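Local coordinates for protein 4-hydroxy-3-methylbut-2-enyl diphosphate reductase, apicoplast (Plasmodium falciparum, PDB 4N7B) that reduces (E)-4-hydroxy-3-methylbut-2-enyl diphosphate to isopentenyl and dimethylallyl diphosphate at an iron-sulfur cluster, the last step of the non-mevalonate isoprenoid pathway, at residues 220-232 with 504-518. Numbering follows the deposited sequence. Where two conformers were deposited one is given.
With F3S (Fe3-s4 cluster), chain B.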
loop_
_atom_site.group_PDB
_atom_site.type_symbol
_atom_site.label_atom_id
_atom_site.label_comp_id
_atom_site.label_asym_id
_atom_site.label_seq_id
_atom_site.Cartn_x
_atom_site.Cartn_y
_atom_site.Cartn_z
ATOM N N LYS A 220 0.237 11.279 -31.243
ATOM C CA LYS A 220 0.687 11.264 -29.859
ATOM C C LYS A 220 -0.504 11.233 -28.914
ATOM O O LYS A 220 -1.411 12.060 -29.024
ATOM C CB LYS A 220 1.571 12.475 -29.596
ATOM C CG LYS A 220 2.763 12.527 -30.553
ATOM C CD LYS A 220 3.660 13.705 -30.280
ATOM C CE LYS A 220 4.468 13.490 -29.024
ATOM N NZ LYS A 220 5.452 14.595 -28.798
ATOM N N ILE A 221 -0.509 10.278 -27.991
ATOM C CA ILE A 221 -1.618 10.151 -27.060
ATOM C C ILE A 221 -1.155 9.878 -25.646
ATOM O O ILE A 221 -0.274 9.038 -25.411
ATOM C CB ILE A 221 -2.536 9.001 -27.442
ATOM C CG1 ILE A 221 -3.103 9.212 -28.836
ATOM C CG2 ILE A 221 -3.676 8.875 -26.421
ATOM C CD1 ILE A 221 -3.899 8.021 -29.316
ATOM N N LEU A 222 -1.761 10.585 -24.700
ATOM C CA LEU A 222 -1.559 10.306 -23.285
ATOM C C LEU A 222 -2.814 9.670 -22.714
ATOM O O LEU A 222 -3.896 10.282 -22.674
ATOM C CB LEU A 222 -1.214 11.586 -22.535
ATOM C CG LEU A 222 -1.100 11.437 -21.022
ATOM C CD1 LEU A 222 0.176 10.748 -20.655
ATOM C CD2 LEU A 222 -1.171 12.797 -20.365
ATOM N N TYR A 223 -2.687 8.420 -22.301
ATOM C CA TYR A 223 -3.794 7.716 -21.697
ATOM C C TYR A 223 -3.722 7.936 -20.204
ATOM O O TYR A 223 -2.844 7.395 -19.524
ATOM C CB TYR A 223 -3.710 6.234 -22.001
ATOM C CG TYR A 223 -3.948 5.865 -23.446
ATOM C CD1 TYR A 223 -5.232 5.792 -23.953
ATOM C CD2 TYR A 223 -2.885 5.551 -24.295
ATOM C CE1 TYR A 223 -5.468 5.438 -25.265
ATOM C CE2 TYR A 223 -3.112 5.192 -25.615
ATOM C CZ TYR A 223 -4.413 5.142 -26.087
ATOM O OH TYR A 223 -4.667 4.795 -27.383
ATOM N N LEU A 224 -4.621 8.764 -19.705
ATOM C CA LEU A 224 -4.738 9.008 -18.285
ATOM C C LEU A 224 -5.663 7.948 -17.714
ATOM O O LEU A 224 -6.845 7.844 -18.074
ATOM C CB LEU A 224 -5.293 10.406 -18.012
ATOM C CG LEU A 224 -5.525 10.747 -16.537
ATOM C CD1 LEU A 224 -4.199 10.720 -15.761
ATOM C CD2 LEU A 224 -6.195 12.122 -16.430
ATOM N N ILE A 225 -5.110 7.146 -16.824
ATOM C CA ILE A 225 -5.767 5.926 -16.396
ATOM C C ILE A 225 -6.541 6.108 -15.103
ATOM O O ILE A 225 -6.102 6.801 -14.182
ATOM C CB ILE A 225 -4.741 4.814 -16.196
ATOM C CG1 ILE A 225 -4.073 4.500 -17.532
ATOM C CG2 ILE A 225 -5.408 3.577 -15.667
ATOM C CD1 ILE A 225 -2.819 3.661 -17.437
ATOM N N ASN A 226 -7.677 5.433 -15.042
ATOM C CA ASN A 226 -8.492 5.388 -13.858
ATOM C C ASN A 226 -8.926 3.936 -13.752
ATOM O O ASN A 226 -9.267 3.314 -14.752
ATOM C CB ASN A 226 -9.710 6.330 -14.061
ATOM C CG ASN A 226 -10.429 6.636 -12.784
ATOM O OD1 ASN A 226 -9.837 7.174 -11.837
ATOM N ND2 ASN A 226 -11.733 6.325 -12.746
ATOM N N PRO A 227 -8.917 3.370 -12.550
ATOM C CA PRO A 227 -8.503 3.982 -11.289
ATOM C C PRO A 227 -6.998 4.122 -11.113
ATOM O O PRO A 227 -6.202 3.375 -11.700
ATOM C CB PRO A 227 -9.057 3.015 -10.239
ATOM C CG PRO A 227 -9.096 1.716 -10.926
ATOM C CD PRO A 227 -9.461 2.019 -12.354
ATOM N N ARG A 228 -6.638 5.091 -10.272
ATOM C CA ARG A 228 -5.262 5.399 -9.949
ATOM C C ARG A 228 -5.278 6.151 -8.648
ATOM O O ARG A 228 -6.347 6.535 -8.167
ATOM C CB ARG A 228 -4.650 6.320 -11.006
ATOM C CG ARG A 228 -5.374 7.696 -11.103
ATOM C CD ARG A 228 -4.646 8.635 -12.077
ATOM N NE ARG A 228 -5.215 9.973 -12.085
ATOM C CZ ARG A 228 -6.286 10.325 -12.798
ATOM N NH1 ARG A 228 -6.887 9.443 -13.578
ATOM N NH2 ARG A 228 -6.764 11.561 -12.740
ATOM N N GLY A 229 -4.096 6.432 -8.103
ATOM C CA GLY A 229 -4.014 7.386 -7.003
ATOM C C GLY A 229 -4.644 6.884 -5.713
ATOM O O GLY A 229 -4.854 5.673 -5.535
ATOM N N PHE A 230 -4.932 7.820 -4.811
ATOM C CA PHE A 230 -5.341 7.499 -3.439
ATOM C C PHE A 230 -6.356 6.353 -3.366
ATOM O O PHE A 230 -7.380 6.353 -4.049
ATOM C CB PHE A 230 -5.942 8.730 -2.742
ATOM C CG PHE A 230 -4.921 9.680 -2.145
ATOM C CD1 PHE A 230 -3.567 9.528 -2.394
ATOM C CD2 PHE A 230 -5.328 10.728 -1.330
ATOM C CE1 PHE A 230 -2.644 10.403 -1.847
ATOM C CE2 PHE A 230 -4.410 11.601 -0.775
ATOM C CZ PHE A 230 -3.070 11.444 -1.037
ATOM N N CYS A 231 -6.064 5.374 -2.517
ATOM C CA CYS A 231 -7.052 4.377 -2.139
ATOM C C CYS A 231 -7.739 4.911 -0.885
ATOM O O CYS A 231 -7.362 5.967 -0.346
ATOM C CB CYS A 231 -6.350 3.045 -1.838
ATOM S SG CYS A 231 -5.232 3.206 -0.423
ATOM N N LYS A 232 -8.724 4.175 -0.397
ATOM C CA LYS A 232 -9.430 4.602 0.796
ATOM C C LYS A 232 -8.599 4.434 2.077
ATOM O O LYS A 232 -8.754 5.201 3.025
ATOM C CB LYS A 232 -10.740 3.835 0.910
ATOM C CG LYS A 232 -11.686 4.363 2.001
ATOM C CD LYS A 232 -12.101 5.799 1.757
ATOM C CE LYS A 232 -13.132 6.269 2.791
ATOM N NZ LYS A 232 -13.488 7.706 2.588
ATOM N N ASN A 504 2.682 18.101 -26.485
ATOM C CA ASN A 504 1.426 17.985 -27.211
ATOM C C ASN A 504 0.909 16.559 -27.387
ATOM O O ASN A 504 0.383 16.225 -28.444
ATOM C CB ASN A 504 1.544 18.654 -28.573
ATOM C CG ASN A 504 1.779 20.137 -28.466
ATOM O OD1 ASN A 504 1.088 20.836 -27.720
ATOM N ND2 ASN A 504 2.758 20.635 -29.215
ATOM N N TYR A 505 1.035 15.730 -26.352
ATOM C CA TYR A 505 0.340 14.457 -26.343
ATOM C C TYR A 505 -1.157 14.750 -26.236
ATOM O O TYR A 505 -1.573 15.548 -25.398
ATOM C CB TYR A 505 0.798 13.583 -25.167
ATOM C CG TYR A 505 2.230 13.039 -25.321
ATOM C CD1 TYR A 505 3.330 13.752 -24.848
ATOM C CD2 TYR A 505 2.465 11.833 -25.948
ATOM C CE1 TYR A 505 4.638 13.275 -25.009
ATOM C CE2 TYR A 505 3.776 11.344 -26.115
ATOM C CZ TYR A 505 4.850 12.065 -25.640
ATOM O OH TYR A 505 6.136 11.576 -25.798
ATOM N N THR A 506 -1.965 14.105 -27.069
ATOM C CA THR A 506 -3.415 14.301 -26.997
ATOM C C THR A 506 -3.963 13.515 -25.812
ATOM O O THR A 506 -3.693 12.326 -25.661
ATOM C CB THR A 506 -4.141 13.847 -28.276
ATOM O OG1 THR A 506 -3.744 14.673 -29.370
ATOM C CG2 THR A 506 -5.664 13.966 -28.094
ATOM N N LEU A 507 -4.728 14.186 -24.965
ATOM C CA LEU A 507 -5.240 13.560 -23.759
ATOM C C LEU A 507 -6.432 12.640 -24.054
ATOM O O LEU A 507 -7.397 13.033 -24.723
ATOM C CB LEU A 507 -5.637 14.636 -22.753
ATOM C CG LEU A 507 -6.183 14.164 -21.411
ATOM C CD1 LEU A 507 -5.211 13.231 -20.733
ATOM C CD2 LEU A 507 -6.452 15.365 -20.539
ATOM N N GLN A 508 -6.342 11.410 -23.560
ATOM C CA GLN A 508 -7.459 10.485 -23.583
ATOM C C GLN A 508 -7.586 9.813 -22.224
ATOM O O GLN A 508 -6.594 9.558 -21.551
ATOM C CB GLN A 508 -7.285 9.443 -24.683
ATOM C CG GLN A 508 -7.500 9.998 -26.085
ATOM C CD GLN A 508 -8.870 10.641 -26.256
ATOM O OE1 GLN A 508 -9.895 9.963 -26.195
ATOM N NE2 GLN A 508 -8.891 11.954 -26.459
ATOM N N ASN A 509 -8.817 9.544 -21.809
ATOM C CA ASN A 509 -9.034 8.805 -20.576
ATOM C C ASN A 509 -9.079 7.330 -20.877
ATOM O O ASN A 509 -9.667 6.907 -21.866
ATOM C CB ASN A 509 -10.348 9.203 -19.915
ATOM C CG ASN A 509 -10.318 10.621 -19.392
ATOM O OD1 ASN A 509 -9.815 10.890 -18.300
ATOM N ND2 ASN A 509 -10.841 11.539 -20.178
ATOM N N PHE A 510 -8.470 6.540 -20.013
ATOM C CA PHE A 510 -8.670 5.110 -20.069
ATOM C C PHE A 510 -9.248 4.602 -18.751
ATOM O O PHE A 510 -8.636 4.754 -17.689
ATOM C CB PHE A 510 -7.383 4.345 -20.374
ATOM C CG PHE A 510 -7.622 2.875 -20.440
ATOM C CD1 PHE A 510 -8.195 2.310 -21.577
ATOM C CD2 PHE A 510 -7.402 2.076 -19.331
ATOM C CE1 PHE A 510 -8.473 0.963 -21.627
ATOM C CE2 PHE A 510 -7.690 0.732 -19.367
ATOM C CZ PHE A 510 -8.221 0.167 -20.515
ATOM N N ASP A 511 -10.412 3.969 -18.827
ATOM C CA ASP A 511 -11.089 3.448 -17.645
ATOM C C ASP A 511 -11.020 1.940 -17.540
ATOM O O ASP A 511 -11.516 1.240 -18.410
ATOM C CB ASP A 511 -12.563 3.823 -17.694
ATOM C CG ASP A 511 -12.825 5.213 -17.180
ATOM O OD1 ASP A 511 -12.808 6.172 -17.995
ATOM O OD2 ASP A 511 -13.052 5.341 -15.955
ATOM N N GLY A 512 -10.418 1.444 -16.465
ATOM C CA GLY A 512 -10.611 0.065 -16.061
ATOM C C GLY A 512 -12.017 -0.017 -15.475
ATOM O O GLY A 512 -12.831 0.918 -15.647
ATOM N N ALA A 513 -12.318 -1.112 -14.779
ATOM C CA ALA A 513 -13.653 -1.290 -14.211
ATOM C C ALA A 513 -13.858 -0.203 -13.184
ATOM O O ALA A 513 -12.892 0.286 -12.591
ATOM C CB ALA A 513 -13.800 -2.657 -13.563
ATOM N N HIS A 514 -15.108 0.194 -12.985
ATOM C CA HIS A 514 -15.404 1.169 -11.955
ATOM C C HIS A 514 -14.924 0.611 -10.619
ATOM O O HIS A 514 -15.249 -0.506 -10.247
ATOM C CB HIS A 514 -16.902 1.478 -11.878
ATOM C CG HIS A 514 -17.236 2.497 -10.836
ATOM N ND1 HIS A 514 -17.924 2.190 -9.682
ATOM C CD2 HIS A 514 -16.940 3.817 -10.758
ATOM C CE1 HIS A 514 -18.055 3.279 -8.945
ATOM N NE2 HIS A 514 -17.465 4.281 -9.575
ATOM N N GLU A 515 -14.148 1.401 -9.902
ATOM C CA GLU A 515 -13.728 1.033 -8.570
ATOM C C GLU A 515 -14.795 1.475 -7.579
ATOM O O GLU A 515 -15.219 2.629 -7.588
ATOM C CB GLU A 515 -12.410 1.722 -8.247
ATOM C CG GLU A 515 -12.008 1.704 -6.802
ATOM C CD GLU A 515 -10.530 2.046 -6.644
ATOM O OE1 GLU A 515 -10.166 3.211 -6.324
ATOM O OE2 GLU A 515 -9.713 1.129 -6.882
ATOM N N ASN A 516 -15.218 0.557 -6.722
ATOM C CA ASN A 516 -16.060 0.921 -5.604
ATOM C C ASN A 516 -15.249 1.335 -4.392
ATOM O O ASN A 516 -14.575 0.522 -3.764
ATOM C CB ASN A 516 -17.010 -0.216 -5.262
ATOM C CG ASN A 516 -18.087 -0.389 -6.316
ATOM O OD1 ASN A 516 -18.941 0.491 -6.511
ATOM N ND2 ASN A 516 -18.044 -1.513 -7.018
ATOM N N VAL A 517 -15.330 2.617 -4.067
ATOM C CA VAL A 517 -14.603 3.161 -2.942
ATOM C C VAL A 517 -15.337 2.794 -1.657
ATOM O O VAL A 517 -16.494 3.169 -1.464
ATOM C CB VAL A 517 -14.456 4.689 -3.072
ATOM C CG1 VAL A 517 -13.660 5.247 -1.915
ATOM C CG2 VAL A 517 -13.798 5.032 -4.396
ATOM N N PRO A 518 -14.677 2.019 -0.785
ATOM C CA PRO A 518 -15.254 1.647 0.509
ATOM C C PRO A 518 -15.665 2.876 1.306
ATOM O O PRO A 518 -15.050 3.939 1.185
ATOM C CB PRO A 518 -14.102 0.941 1.219
ATOM C CG PRO A 518 -13.227 0.450 0.124
ATOM C CD PRO A 518 -13.333 1.460 -0.970
HETATM FE FE1 F3S B . -4.668 1.090 0.302
HETATM FE FE3 F3S B . -5.442 -0.533 2.307
HETATM FE FE4 F3S B . -4.800 -1.493 -0.119
HETATM S S1 F3S B . -3.967 1.100 2.379
HETATM S S2 F3S B . -3.275 -0.105 -0.958
HETATM S S3 F3S B . -6.494 -0.178 0.420
HETATM S S4 F3S B . -4.342 -2.399 1.830
HETATM O O HOH W 1 7.388 14.043 -26.909
HETATM O O HOH W 2 -8.836 8.725 -16.609
#
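Strands 221-226 and 506-511 run parallel, their axes 4.4 Å apart at closest approach, and seven backbone hydrogen bonds from T506 N to K220 O through G512 N to N226 O join them. In this parallel α/β sheet of the IspH fold, 506-511 is an edge strand, while 221-226 pairs on its other side with strand 477-482. On one face L222 and L224 of the inner strand pack on helix 488-499, as suits buried leucines; beside them the edge strand sets L507, N509 and D511, of which only L507 is apolar. Its CD1 lies 3.9 Å from L224 CB and also touches L222 CD2. The other face takes T506, Q508 and F510 from the edge strand, polar where exposed. There I221 CG2, anti to the backbone N, sits over the centre of the Y223 ring and meets Q508 CG, while F510 presents its ring edge to I225 CG2.

At the start of the pair K220 bends at chi3 (74°), laying its end over one face of Y505. CE stands 3.8 Å from the ring centroid as a CH-pi contact and NZ 4.3 Å as a cation-pi contact. Lysine suits this place because its methylenes pack on the ring while the ammonium hydrogen-bonds to F503 O and to a water shared with Y505 OH; that hydroxyl also bonds V475 O.

Beyond the strands P227, preceded by a cis peptide, packs its ring against the carboxylate of E515, itself held by R419 and N418. The loop from P227 to F230 brings C231 to the cluster. Next, K232, opening helix 232-247, meets P518 CD through CB at 4.0 Å, and its aliphatic chain crosses V517 at about a right angle. C231, the helix N-cap, offers iron a soft thiolate: SG binds an iron (FE1) of the [3Fe-4S] cluster at 2.3 Å.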